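Local structure of phenylalanine--tRNA ligase beta subunit (Pyrococcus horikoshii, 2CXI) at residues S118-I129 against A246-R257; H183-I193 against L210-S218. The protein attaches L-phenylalanine to tRNA(Phe) at the expense of ATP, working as a tetramer of two alpha and two beta subunits, of which this chain is an N-terminal beta fragment. All coordinates share one frame; numbering follows the deposited sequence.

Contact 1 of 2, residues S118-I129 against A246-R257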
# COMPACT_ATOMS: atom_id res chain seq x y z
N SER A 118 -14.93 -25.61 23.30
CA SER A 118 -15.15 -24.26 22.72
C SER A 118 -15.29 -24.29 21.21
O SER A 118 -16.15 -23.60 20.64
CB SER A 118 -14.10 -23.25 23.17
OG SER A 118 -12.78 -23.66 22.91
N LEU A 119 -14.50 -25.12 20.53
CA LEU A 119 -14.64 -25.23 19.07
C LEU A 119 -15.99 -25.83 18.65
O LEU A 119 -16.63 -25.40 17.68
CB LEU A 119 -13.49 -26.07 18.50
CG LEU A 119 -13.36 -26.17 16.99
CD1 LEU A 119 -13.32 -24.72 16.38
CD2 LEU A 119 -12.05 -27.02 16.70
N SER A 120 -16.43 -26.83 19.39
CA SER A 120 -17.68 -27.44 19.05
C SER A 120 -18.88 -26.49 19.36
O SER A 120 -19.82 -26.44 18.58
CB SER A 120 -17.79 -28.86 19.67
OG SER A 120 -18.76 -28.90 20.67
N GLN A 121 -18.83 -25.73 20.45
CA GLN A 121 -19.86 -24.73 20.73
C GLN A 121 -19.96 -23.64 19.61
O GLN A 121 -21.07 -23.23 19.17
CB GLN A 121 -19.59 -24.06 22.08
CG GLN A 121 -19.98 -24.92 23.28
CD GLN A 121 -21.44 -25.37 23.19
OE1 GLN A 121 -22.35 -24.53 23.16
NE2 GLN A 121 -21.65 -26.67 23.03
N MSE A 122 -18.81 -23.14 19.19
CA MSE A 122 -18.75 -22.11 18.15
C MSE A 122 -19.37 -22.65 16.86
O MSE A 122 -20.21 -21.98 16.26
CB MSE A 122 -17.29 -21.67 17.96
CG MSE A 122 -17.04 -20.50 17.01
SE MSE A 122 -15.04 -20.25 16.73
CE MSE A 122 -14.55 -21.21 18.34
N ILE A 123 -19.02 -23.88 16.46
CA ILE A 123 -19.63 -24.55 15.30
C ILE A 123 -21.14 -24.83 15.43
O ILE A 123 -21.91 -24.60 14.48
CB ILE A 123 -18.86 -25.87 14.95
CG1 ILE A 123 -17.41 -25.55 14.53
CG2 ILE A 123 -19.61 -26.69 13.88
CD1 ILE A 123 -16.53 -26.79 14.12
N GLN A 124 -21.57 -25.34 16.58
CA GLN A 124 -23.00 -25.60 16.79
C GLN A 124 -23.79 -24.26 16.75
O GLN A 124 -24.88 -24.20 16.18
CB GLN A 124 -23.19 -26.24 18.14
CG GLN A 124 -24.61 -26.56 18.47
CD GLN A 124 -24.73 -27.36 19.76
OE1 GLN A 124 -25.30 -28.45 19.76
NE2 GLN A 124 -24.24 -26.79 20.85
N LEU A 125 -23.22 -23.22 17.35
CA LEU A 125 -23.87 -21.89 17.36
C LEU A 125 -24.02 -21.32 15.94
O LEU A 125 -25.09 -20.82 15.53
CB LEU A 125 -23.15 -20.92 18.31
CG LEU A 125 -23.79 -19.52 18.44
CD1 LEU A 125 -25.22 -19.60 18.96
CD2 LEU A 125 -22.92 -18.66 19.35
N GLN A 126 -22.97 -21.49 15.16
CA GLN A 126 -22.99 -21.13 13.76
C GLN A 126 -24.15 -21.85 13.04
O GLN A 126 -24.95 -21.23 12.33
CB GLN A 126 -21.58 -21.42 13.21
CG GLN A 126 -21.39 -21.56 11.79
CD GLN A 126 -19.90 -21.78 11.48
OE1 GLN A 126 -19.46 -21.40 10.42
NE2 GLN A 126 -19.15 -22.36 12.41
N GLU A 127 -24.30 -23.16 13.27
CA GLU A 127 -25.38 -23.91 12.66
C GLU A 127 -26.75 -23.53 13.22
O GLU A 127 -27.70 -23.40 12.47
CB GLU A 127 -25.16 -25.42 12.82
CG GLU A 127 -23.87 -25.93 12.17
CD GLU A 127 -23.47 -27.36 12.59
OE1 GLU A 127 -24.14 -28.02 13.44
OE2 GLU A 127 -22.46 -27.85 12.04
N LYS A 128 -26.87 -23.42 14.54
CA LYS A 128 -28.19 -23.11 15.15
C LYS A 128 -28.68 -21.73 14.73
O LYS A 128 -29.85 -21.55 14.41
CB LYS A 128 -28.14 -23.18 16.67
CG LYS A 128 -27.73 -24.55 17.21
CD LYS A 128 -28.79 -25.64 16.95
CE LYS A 128 -28.18 -27.01 17.18
NZ LYS A 128 -29.22 -28.11 17.12
N ILE A 129 -27.79 -20.74 14.70
CA ILE A 129 -28.22 -19.42 14.20
C ILE A 129 -28.70 -19.50 12.74
O ILE A 129 -29.77 -18.97 12.38
CB ILE A 129 -27.11 -18.32 14.36
CG1 ILE A 129 -26.84 -18.07 15.87
CG2 ILE A 129 -27.56 -17.02 13.63
CD1 ILE A 129 -25.73 -17.12 16.12
N ALA A 246 -26.66 -11.43 14.28
CA ALA A 246 -25.98 -12.73 14.29
C ALA A 246 -24.45 -12.55 14.57
O ALA A 246 -23.83 -13.28 15.38
CB ALA A 246 -26.19 -13.39 12.94
N LEU A 247 -23.86 -11.55 13.95
CA LEU A 247 -22.43 -11.27 14.19
C LEU A 247 -22.20 -10.90 15.66
O LEU A 247 -21.24 -11.35 16.30
CB LEU A 247 -22.00 -10.08 13.30
CG LEU A 247 -20.52 -9.68 13.45
CD1 LEU A 247 -19.61 -10.83 12.83
CD2 LEU A 247 -20.25 -8.30 12.78
N ASN A 248 -23.09 -10.06 16.20
CA ASN A 248 -23.02 -9.65 17.57
C ASN A 248 -23.09 -10.83 18.52
O ASN A 248 -22.35 -10.88 19.50
CB ASN A 248 -24.10 -8.62 17.89
CG ASN A 248 -23.88 -7.25 17.15
OD1 ASN A 248 -24.76 -6.37 17.14
ND2 ASN A 248 -22.72 -7.08 16.59
N VAL A 249 -24.03 -11.75 18.26
CA VAL A 249 -24.13 -12.97 19.05
C VAL A 249 -22.78 -13.76 19.00
O VAL A 249 -22.24 -14.15 20.03
CB VAL A 249 -25.36 -13.82 18.59
CG1 VAL A 249 -25.29 -15.25 19.17
CG2 VAL A 249 -26.68 -13.10 18.98
N MSE A 250 -22.25 -13.98 17.80
CA MSE A 250 -20.98 -14.74 17.61
C MSE A 250 -19.82 -14.12 18.39
O MSE A 250 -19.10 -14.82 19.09
CB MSE A 250 -20.56 -14.82 16.13
CG MSE A 250 -21.45 -15.67 15.22
SE MSE A 250 -21.55 -17.62 15.79
CE MSE A 250 -19.74 -17.95 16.28
N VAL A 251 -19.60 -12.81 18.21
CA VAL A 251 -18.44 -12.18 18.86
C VAL A 251 -18.57 -12.04 20.39
O VAL A 251 -17.58 -12.11 21.09
CB VAL A 251 -18.07 -10.77 18.23
CG1 VAL A 251 -17.89 -10.88 16.71
CG2 VAL A 251 -19.13 -9.71 18.55
N THR A 252 -19.79 -11.81 20.90
CA THR A 252 -19.97 -11.76 22.34
C THR A 252 -19.86 -13.15 22.97
O THR A 252 -19.37 -13.26 24.09
CB THR A 252 -21.25 -11.02 22.79
OG1 THR A 252 -22.41 -11.64 22.23
CG2 THR A 252 -21.27 -9.54 22.23
N ALA A 253 -20.27 -14.19 22.25
CA ALA A 253 -20.01 -15.54 22.77
C ALA A 253 -18.49 -15.77 22.93
O ALA A 253 -18.03 -16.27 23.96
CB ALA A 253 -20.64 -16.59 21.86
N LEU A 254 -17.71 -15.38 21.92
CA LEU A 254 -16.25 -15.51 21.97
C LEU A 254 -15.58 -14.59 23.00
O LEU A 254 -14.60 -14.98 23.65
CB LEU A 254 -15.64 -15.34 20.55
CG LEU A 254 -15.98 -16.42 19.51
CD1 LEU A 254 -15.36 -16.13 18.13
CD2 LEU A 254 -15.59 -17.85 20.01
N ALA A 255 -16.16 -13.42 23.24
CA ALA A 255 -15.69 -12.57 24.35
C ALA A 255 -15.80 -13.29 25.72
O ALA A 255 -14.97 -13.09 26.61
CB ALA A 255 -16.42 -11.25 24.37
N GLU A 256 -16.82 -14.15 25.86
CA GLU A 256 -16.96 -14.94 27.12
C GLU A 256 -15.84 -15.93 27.34
O GLU A 256 -15.63 -16.40 28.47
CB GLU A 256 -18.29 -15.72 27.17
CG GLU A 256 -19.53 -14.84 27.33
CD GLU A 256 -19.62 -14.11 28.66
OE1 GLU A 256 -19.44 -14.71 29.74
OE2 GLU A 256 -19.85 -12.91 28.59
N ARG A 257 -15.15 -16.29 26.26
CA ARG A 257 -13.96 -17.14 26.29
C ARG A 257 -12.65 -16.31 26.30
O ARG A 257 -11.57 -16.84 26.00
CB ARG A 257 -13.97 -18.08 25.06
CG ARG A 257 -15.31 -18.84 24.92
CD ARG A 257 -15.17 -20.17 24.27
NE ARG A 257 -16.39 -21.00 24.29
CZ ARG A 257 -16.67 -21.91 25.22
NH1 ARG A 257 -17.80 -22.59 25.12
NH2 ARG A 257 -15.88 -22.11 26.26
O HOH W 1 -16.54 -21.08 21.50

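Contact 2 of 2, residues H183-I193 against L210-S218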
# COMPACT_ATOMS: atom_id res chain seq x y z
N HIS A 183 -21.06 -31.31 -4.52
CA HIS A 183 -20.91 -31.24 -3.07
C HIS A 183 -22.27 -31.41 -2.39
O HIS A 183 -23.27 -30.86 -2.83
CB HIS A 183 -20.29 -29.90 -2.64
CG HIS A 183 -19.68 -29.95 -1.29
ND1 HIS A 183 -20.43 -29.96 -0.14
CD2 HIS A 183 -18.39 -30.04 -0.90
CE1 HIS A 183 -19.63 -30.06 0.91
NE2 HIS A 183 -18.38 -30.10 0.47
N GLU A 184 -22.31 -32.17 -1.31
CA GLU A 184 -23.59 -32.33 -0.59
C GLU A 184 -24.23 -31.00 -0.14
O GLU A 184 -25.46 -30.85 -0.16
CB GLU A 184 -23.44 -33.29 0.59
CG GLU A 184 -22.72 -32.67 1.78
CD GLU A 184 -22.47 -33.67 2.89
OE1 GLU A 184 -21.63 -33.36 3.77
OE2 GLU A 184 -23.12 -34.75 2.86
N LYS A 185 -23.41 -30.00 0.23
CA LYS A 185 -23.95 -28.69 0.64
C LYS A 185 -24.33 -27.87 -0.59
O LYS A 185 -25.16 -26.96 -0.53
CB LYS A 185 -22.93 -27.94 1.51
CG LYS A 185 -22.67 -28.58 2.87
CD LYS A 185 -23.94 -28.62 3.70
CE LYS A 185 -23.67 -29.32 5.02
NZ LYS A 185 -24.84 -30.11 5.46
N GLY A 186 -23.72 -28.22 -1.72
CA GLY A 186 -24.11 -27.67 -3.00
C GLY A 186 -25.50 -28.10 -3.43
O GLY A 186 -26.28 -27.29 -3.95
N ARG A 187 -25.81 -29.39 -3.23
CA ARG A 187 -27.13 -29.93 -3.56
C ARG A 187 -28.17 -29.35 -2.59
O ARG A 187 -29.26 -28.93 -2.99
CB ARG A 187 -27.14 -31.46 -3.43
CG ARG A 187 -26.26 -32.20 -4.46
CD ARG A 187 -26.31 -33.76 -4.37
NE ARG A 187 -24.95 -34.31 -4.43
CZ ARG A 187 -24.33 -35.00 -3.45
NH1 ARG A 187 -24.95 -35.28 -2.30
NH2 ARG A 187 -23.09 -35.43 -3.63
N GLU A 188 -27.80 -29.31 -1.31
CA GLU A 188 -28.68 -28.85 -0.25
C GLU A 188 -29.04 -27.38 -0.35
O GLU A 188 -30.21 -27.04 -0.19
CB GLU A 188 -28.09 -29.21 1.12
CG GLU A 188 -29.05 -29.00 2.28
CD GLU A 188 -28.45 -29.34 3.63
OE1 GLU A 188 -27.35 -29.91 3.67
OE2 GLU A 188 -29.08 -29.02 4.65
N TYR A 189 -28.05 -26.51 -0.64
CA TYR A 189 -28.23 -25.07 -0.58
C TYR A 189 -28.11 -24.32 -1.90
O TYR A 189 -28.40 -23.11 -1.96
CB TYR A 189 -27.23 -24.48 0.42
CG TYR A 189 -27.48 -24.92 1.84
CD1 TYR A 189 -28.61 -24.45 2.54
CD2 TYR A 189 -26.60 -25.79 2.49
CE1 TYR A 189 -28.85 -24.83 3.85
CE2 TYR A 189 -26.86 -26.20 3.83
CZ TYR A 189 -27.98 -25.70 4.48
OH TYR A 189 -28.25 -26.05 5.79
N GLY A 190 -27.71 -25.02 -2.95
CA GLY A 190 -27.46 -24.37 -4.25
C GLY A 190 -28.57 -23.57 -4.89
O GLY A 190 -28.31 -22.63 -5.65
N HIS A 191 -29.82 -23.95 -4.61
CA HIS A 191 -30.98 -23.28 -5.21
C HIS A 191 -31.04 -21.81 -4.81
O HIS A 191 -31.63 -20.99 -5.55
CB HIS A 191 -32.27 -23.99 -4.81
CG HIS A 191 -32.62 -23.85 -3.36
ND1 HIS A 191 -33.50 -22.89 -2.90
CD2 HIS A 191 -32.22 -24.54 -2.27
CE1 HIS A 191 -33.63 -23.01 -1.59
NE2 HIS A 191 -32.85 -24.00 -1.18
N LEU A 192 -30.38 -21.48 -3.69
CA LEU A 192 -30.33 -20.09 -3.18
C LEU A 192 -29.61 -19.14 -4.12
O LEU A 192 -29.85 -17.92 -4.08
CB LEU A 192 -29.70 -20.03 -1.78
CG LEU A 192 -30.44 -20.80 -0.65
CD1 LEU A 192 -29.66 -20.73 0.68
CD2 LEU A 192 -31.85 -20.28 -0.45
N ILE A 193 -28.74 -19.71 -4.95
CA ILE A 193 -27.85 -18.94 -5.85
C ILE A 193 -27.73 -19.46 -7.29
O ILE A 193 -27.34 -18.70 -8.18
CB ILE A 193 -26.39 -18.82 -5.23
CG1 ILE A 193 -25.71 -20.19 -5.15
CG2 ILE A 193 -26.41 -18.08 -3.84
CD1 ILE A 193 -24.23 -20.10 -4.81
N LEU A 210 -11.70 -18.33 0.69
CA LEU A 210 -12.21 -18.71 1.99
C LEU A 210 -13.45 -19.59 1.91
O LEU A 210 -13.50 -20.64 2.56
CB LEU A 210 -12.52 -17.45 2.83
CG LEU A 210 -11.35 -16.80 3.55
CD1 LEU A 210 -10.44 -16.07 2.50
CD2 LEU A 210 -11.93 -15.81 4.58
N SER A 211 -14.45 -19.16 1.12
CA SER A 211 -15.72 -19.87 1.06
C SER A 211 -16.54 -19.37 -0.13
O SER A 211 -16.20 -18.35 -0.75
CB SER A 211 -16.50 -19.61 2.38
OG SER A 211 -16.96 -18.25 2.41
N MSE A 212 -17.61 -20.10 -0.45
CA MSE A 212 -18.64 -19.57 -1.31
C MSE A 212 -19.94 -19.44 -0.51
O MSE A 212 -20.67 -20.43 -0.38
CB MSE A 212 -18.84 -20.52 -2.51
CG MSE A 212 -20.06 -20.19 -3.34
SE MSE A 212 -20.17 -21.27 -5.02
CE MSE A 212 -20.03 -22.98 -4.33
N PRO A 213 -20.22 -18.26 0.11
CA PRO A 213 -21.50 -18.12 0.84
C PRO A 213 -22.72 -18.31 -0.09
O PRO A 213 -22.66 -17.92 -1.27
CB PRO A 213 -21.44 -16.69 1.38
CG PRO A 213 -19.95 -16.37 1.47
CD PRO A 213 -19.38 -17.06 0.21
N PRO A 214 -23.80 -18.92 0.39
CA PRO A 214 -23.93 -19.52 1.72
C PRO A 214 -23.80 -21.04 1.66
O PRO A 214 -24.53 -21.76 2.37
CB PRO A 214 -25.39 -19.17 2.08
CG PRO A 214 -26.12 -19.31 0.73
CD PRO A 214 -25.08 -18.95 -0.34
N ILE A 215 -22.88 -21.53 0.83
CA ILE A 215 -22.81 -22.94 0.43
C ILE A 215 -21.79 -23.76 1.23
O ILE A 215 -22.17 -24.69 1.94
CB ILE A 215 -22.52 -23.04 -1.10
CG1 ILE A 215 -23.58 -22.25 -1.92
CG2 ILE A 215 -22.42 -24.55 -1.56
CD1 ILE A 215 -25.09 -22.70 -1.70
N ILE A 216 -20.51 -23.40 1.16
CA ILE A 216 -19.45 -24.22 1.78
C ILE A 216 -18.17 -23.40 1.90
O ILE A 216 -17.89 -22.55 1.05
CB ILE A 216 -19.18 -25.50 0.90
CG1 ILE A 216 -18.34 -26.56 1.64
CG2 ILE A 216 -18.66 -25.14 -0.52
CD1 ILE A 216 -19.10 -27.17 2.81
N ASN A 217 -17.39 -23.72 2.93
CA ASN A 217 -16.05 -23.20 3.11
C ASN A 217 -15.01 -24.01 2.31
O ASN A 217 -15.28 -25.12 1.81
CB ASN A 217 -15.68 -23.11 4.62
CG ASN A 217 -15.87 -24.43 5.38
OD1 ASN A 217 -16.74 -25.26 5.05
ND2 ASN A 217 -15.09 -24.61 6.44
N SER A 218 -13.80 -23.46 2.22
CA SER A 218 -12.76 -24.17 1.51
C SER A 218 -12.07 -25.25 2.38
O SER A 218 -12.06 -25.19 3.63
CB SER A 218 -11.74 -23.20 0.98
OG SER A 218 -10.95 -22.77 2.05

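Contact 1 of 2, residues S118-I129 against A246-R257
M250 pushes its selenomethionine side chain as a knob into a hole formed by M122, L125, Q126 and I129, where two antiparallel helices of the B3/4 domain pack at 165° with their axes 10.9 Å apart. Bends at chi2 and chi3 bring the end of the M250 chain to the partner helix: SE lies 4.0 Å from CG of L125, the two side chains sliding past each other in opposite directions, while CE meets CG of M122 at 3.8 Å, these two crossing at about a right angle. M122 then bends at chi3 and lays its own CE against CD2 of L254, again crosswise. L125, with CG anti to the backbone N (chi1 -178°), brings CD2 to 4.0 Å from CB of A253. Beyond it I129 divides its branches, CD1 running alongside V249 to reach CG1 at 3.6 Å and CG2 resting on CB of A246. Strands 103-110 and 140-146 and helix 62-72 supply further neighbours for this apolar seam. At the S118 end R257 is extended from CG to NE, and salt bridges to D10 and E63 hold its guanidinium. One face of that group takes CB of S118, 3.4 Å from NE, and the R257 side chain crosses that of Q121 at about a right angle, NH1 lying near CG of Q121. A water donates to O of S118 at 2.7 Å and weakly accepts from NE of R257.

Contact 2 of 2, residues H183-I193 against L210-S218
The imidazole of H183 takes I216 over one face: CG1 of the isoleucine stands 4.0 Å from the ring centroid, 27° off its normal, a CH-pi contact, and CD1 comes to 3.5 Å from CE1 of H183. At the ring edge, in plane, N of K185 donates to ND1 of H183 over 3.0 Å at 163°, so the histidine is the N-cap of helix 184-189. NE2 is bonded to the carbonyl of L168, and the ring of Y170 also meets that of H183; with both nitrogens engaged, the rotation of the ring is fixed. Were H183 an alanine, N of K185 would probably lose its capping acceptor and I216 the ring face it lies on. The ring of Y189 has CG of E188 over one face and CD of K185 at its edge; its CB, rather than the ring, touches CD1 of I215 at 3.5 Å. I215 is the wedge of the contact. CG1 anti to the carbonyl carbon (chi1 -55°) and a second bend at chi2 carry CD1 onto the helix backbone at Y189, while CG2 rests on CA of G186, 3.8 Å away. I193 reaches toward I215 tip to tip, CD1 to CG1, and sets CG2 beside CD of P214, whose CG also receives CD1 of L192. Across the K185 end, CB of that lysine packs on O of I215, a carbonyl that accepts from R137, while NZ turns off to a salt bridge with E188. The receiving surface is a tight strand connection with a cis peptide before P214, closed by a classic beta bulge in which I215 and I216 both face M212: a capped short helix lying on a bulged beta hairpin, within the B3/4 domain.

How the contacts relate
From the N terminus, the chain first enters contact 1 with 118-129, on helix 116-133, then runs through strands 140-146 and 154-159 to helix 176-182 and the short helix 184-189. There contact 2 opens and closes soon afterwards, 183-193 meeting 210-218 with strand 199-204 in the short loop between. Strand 231-237 follows, and helix 240-255 brings 246-257 back to close contact 1. The small loop thus lies wholly within the large one and the two do not cross. Contact 1 joins two helices near the centre of the chain; contact 2, centred about 20 Å from that centre, sets helix 184-189 against the 209-217 hairpin. Their centres lie about 21 Å apart, and they do not touch.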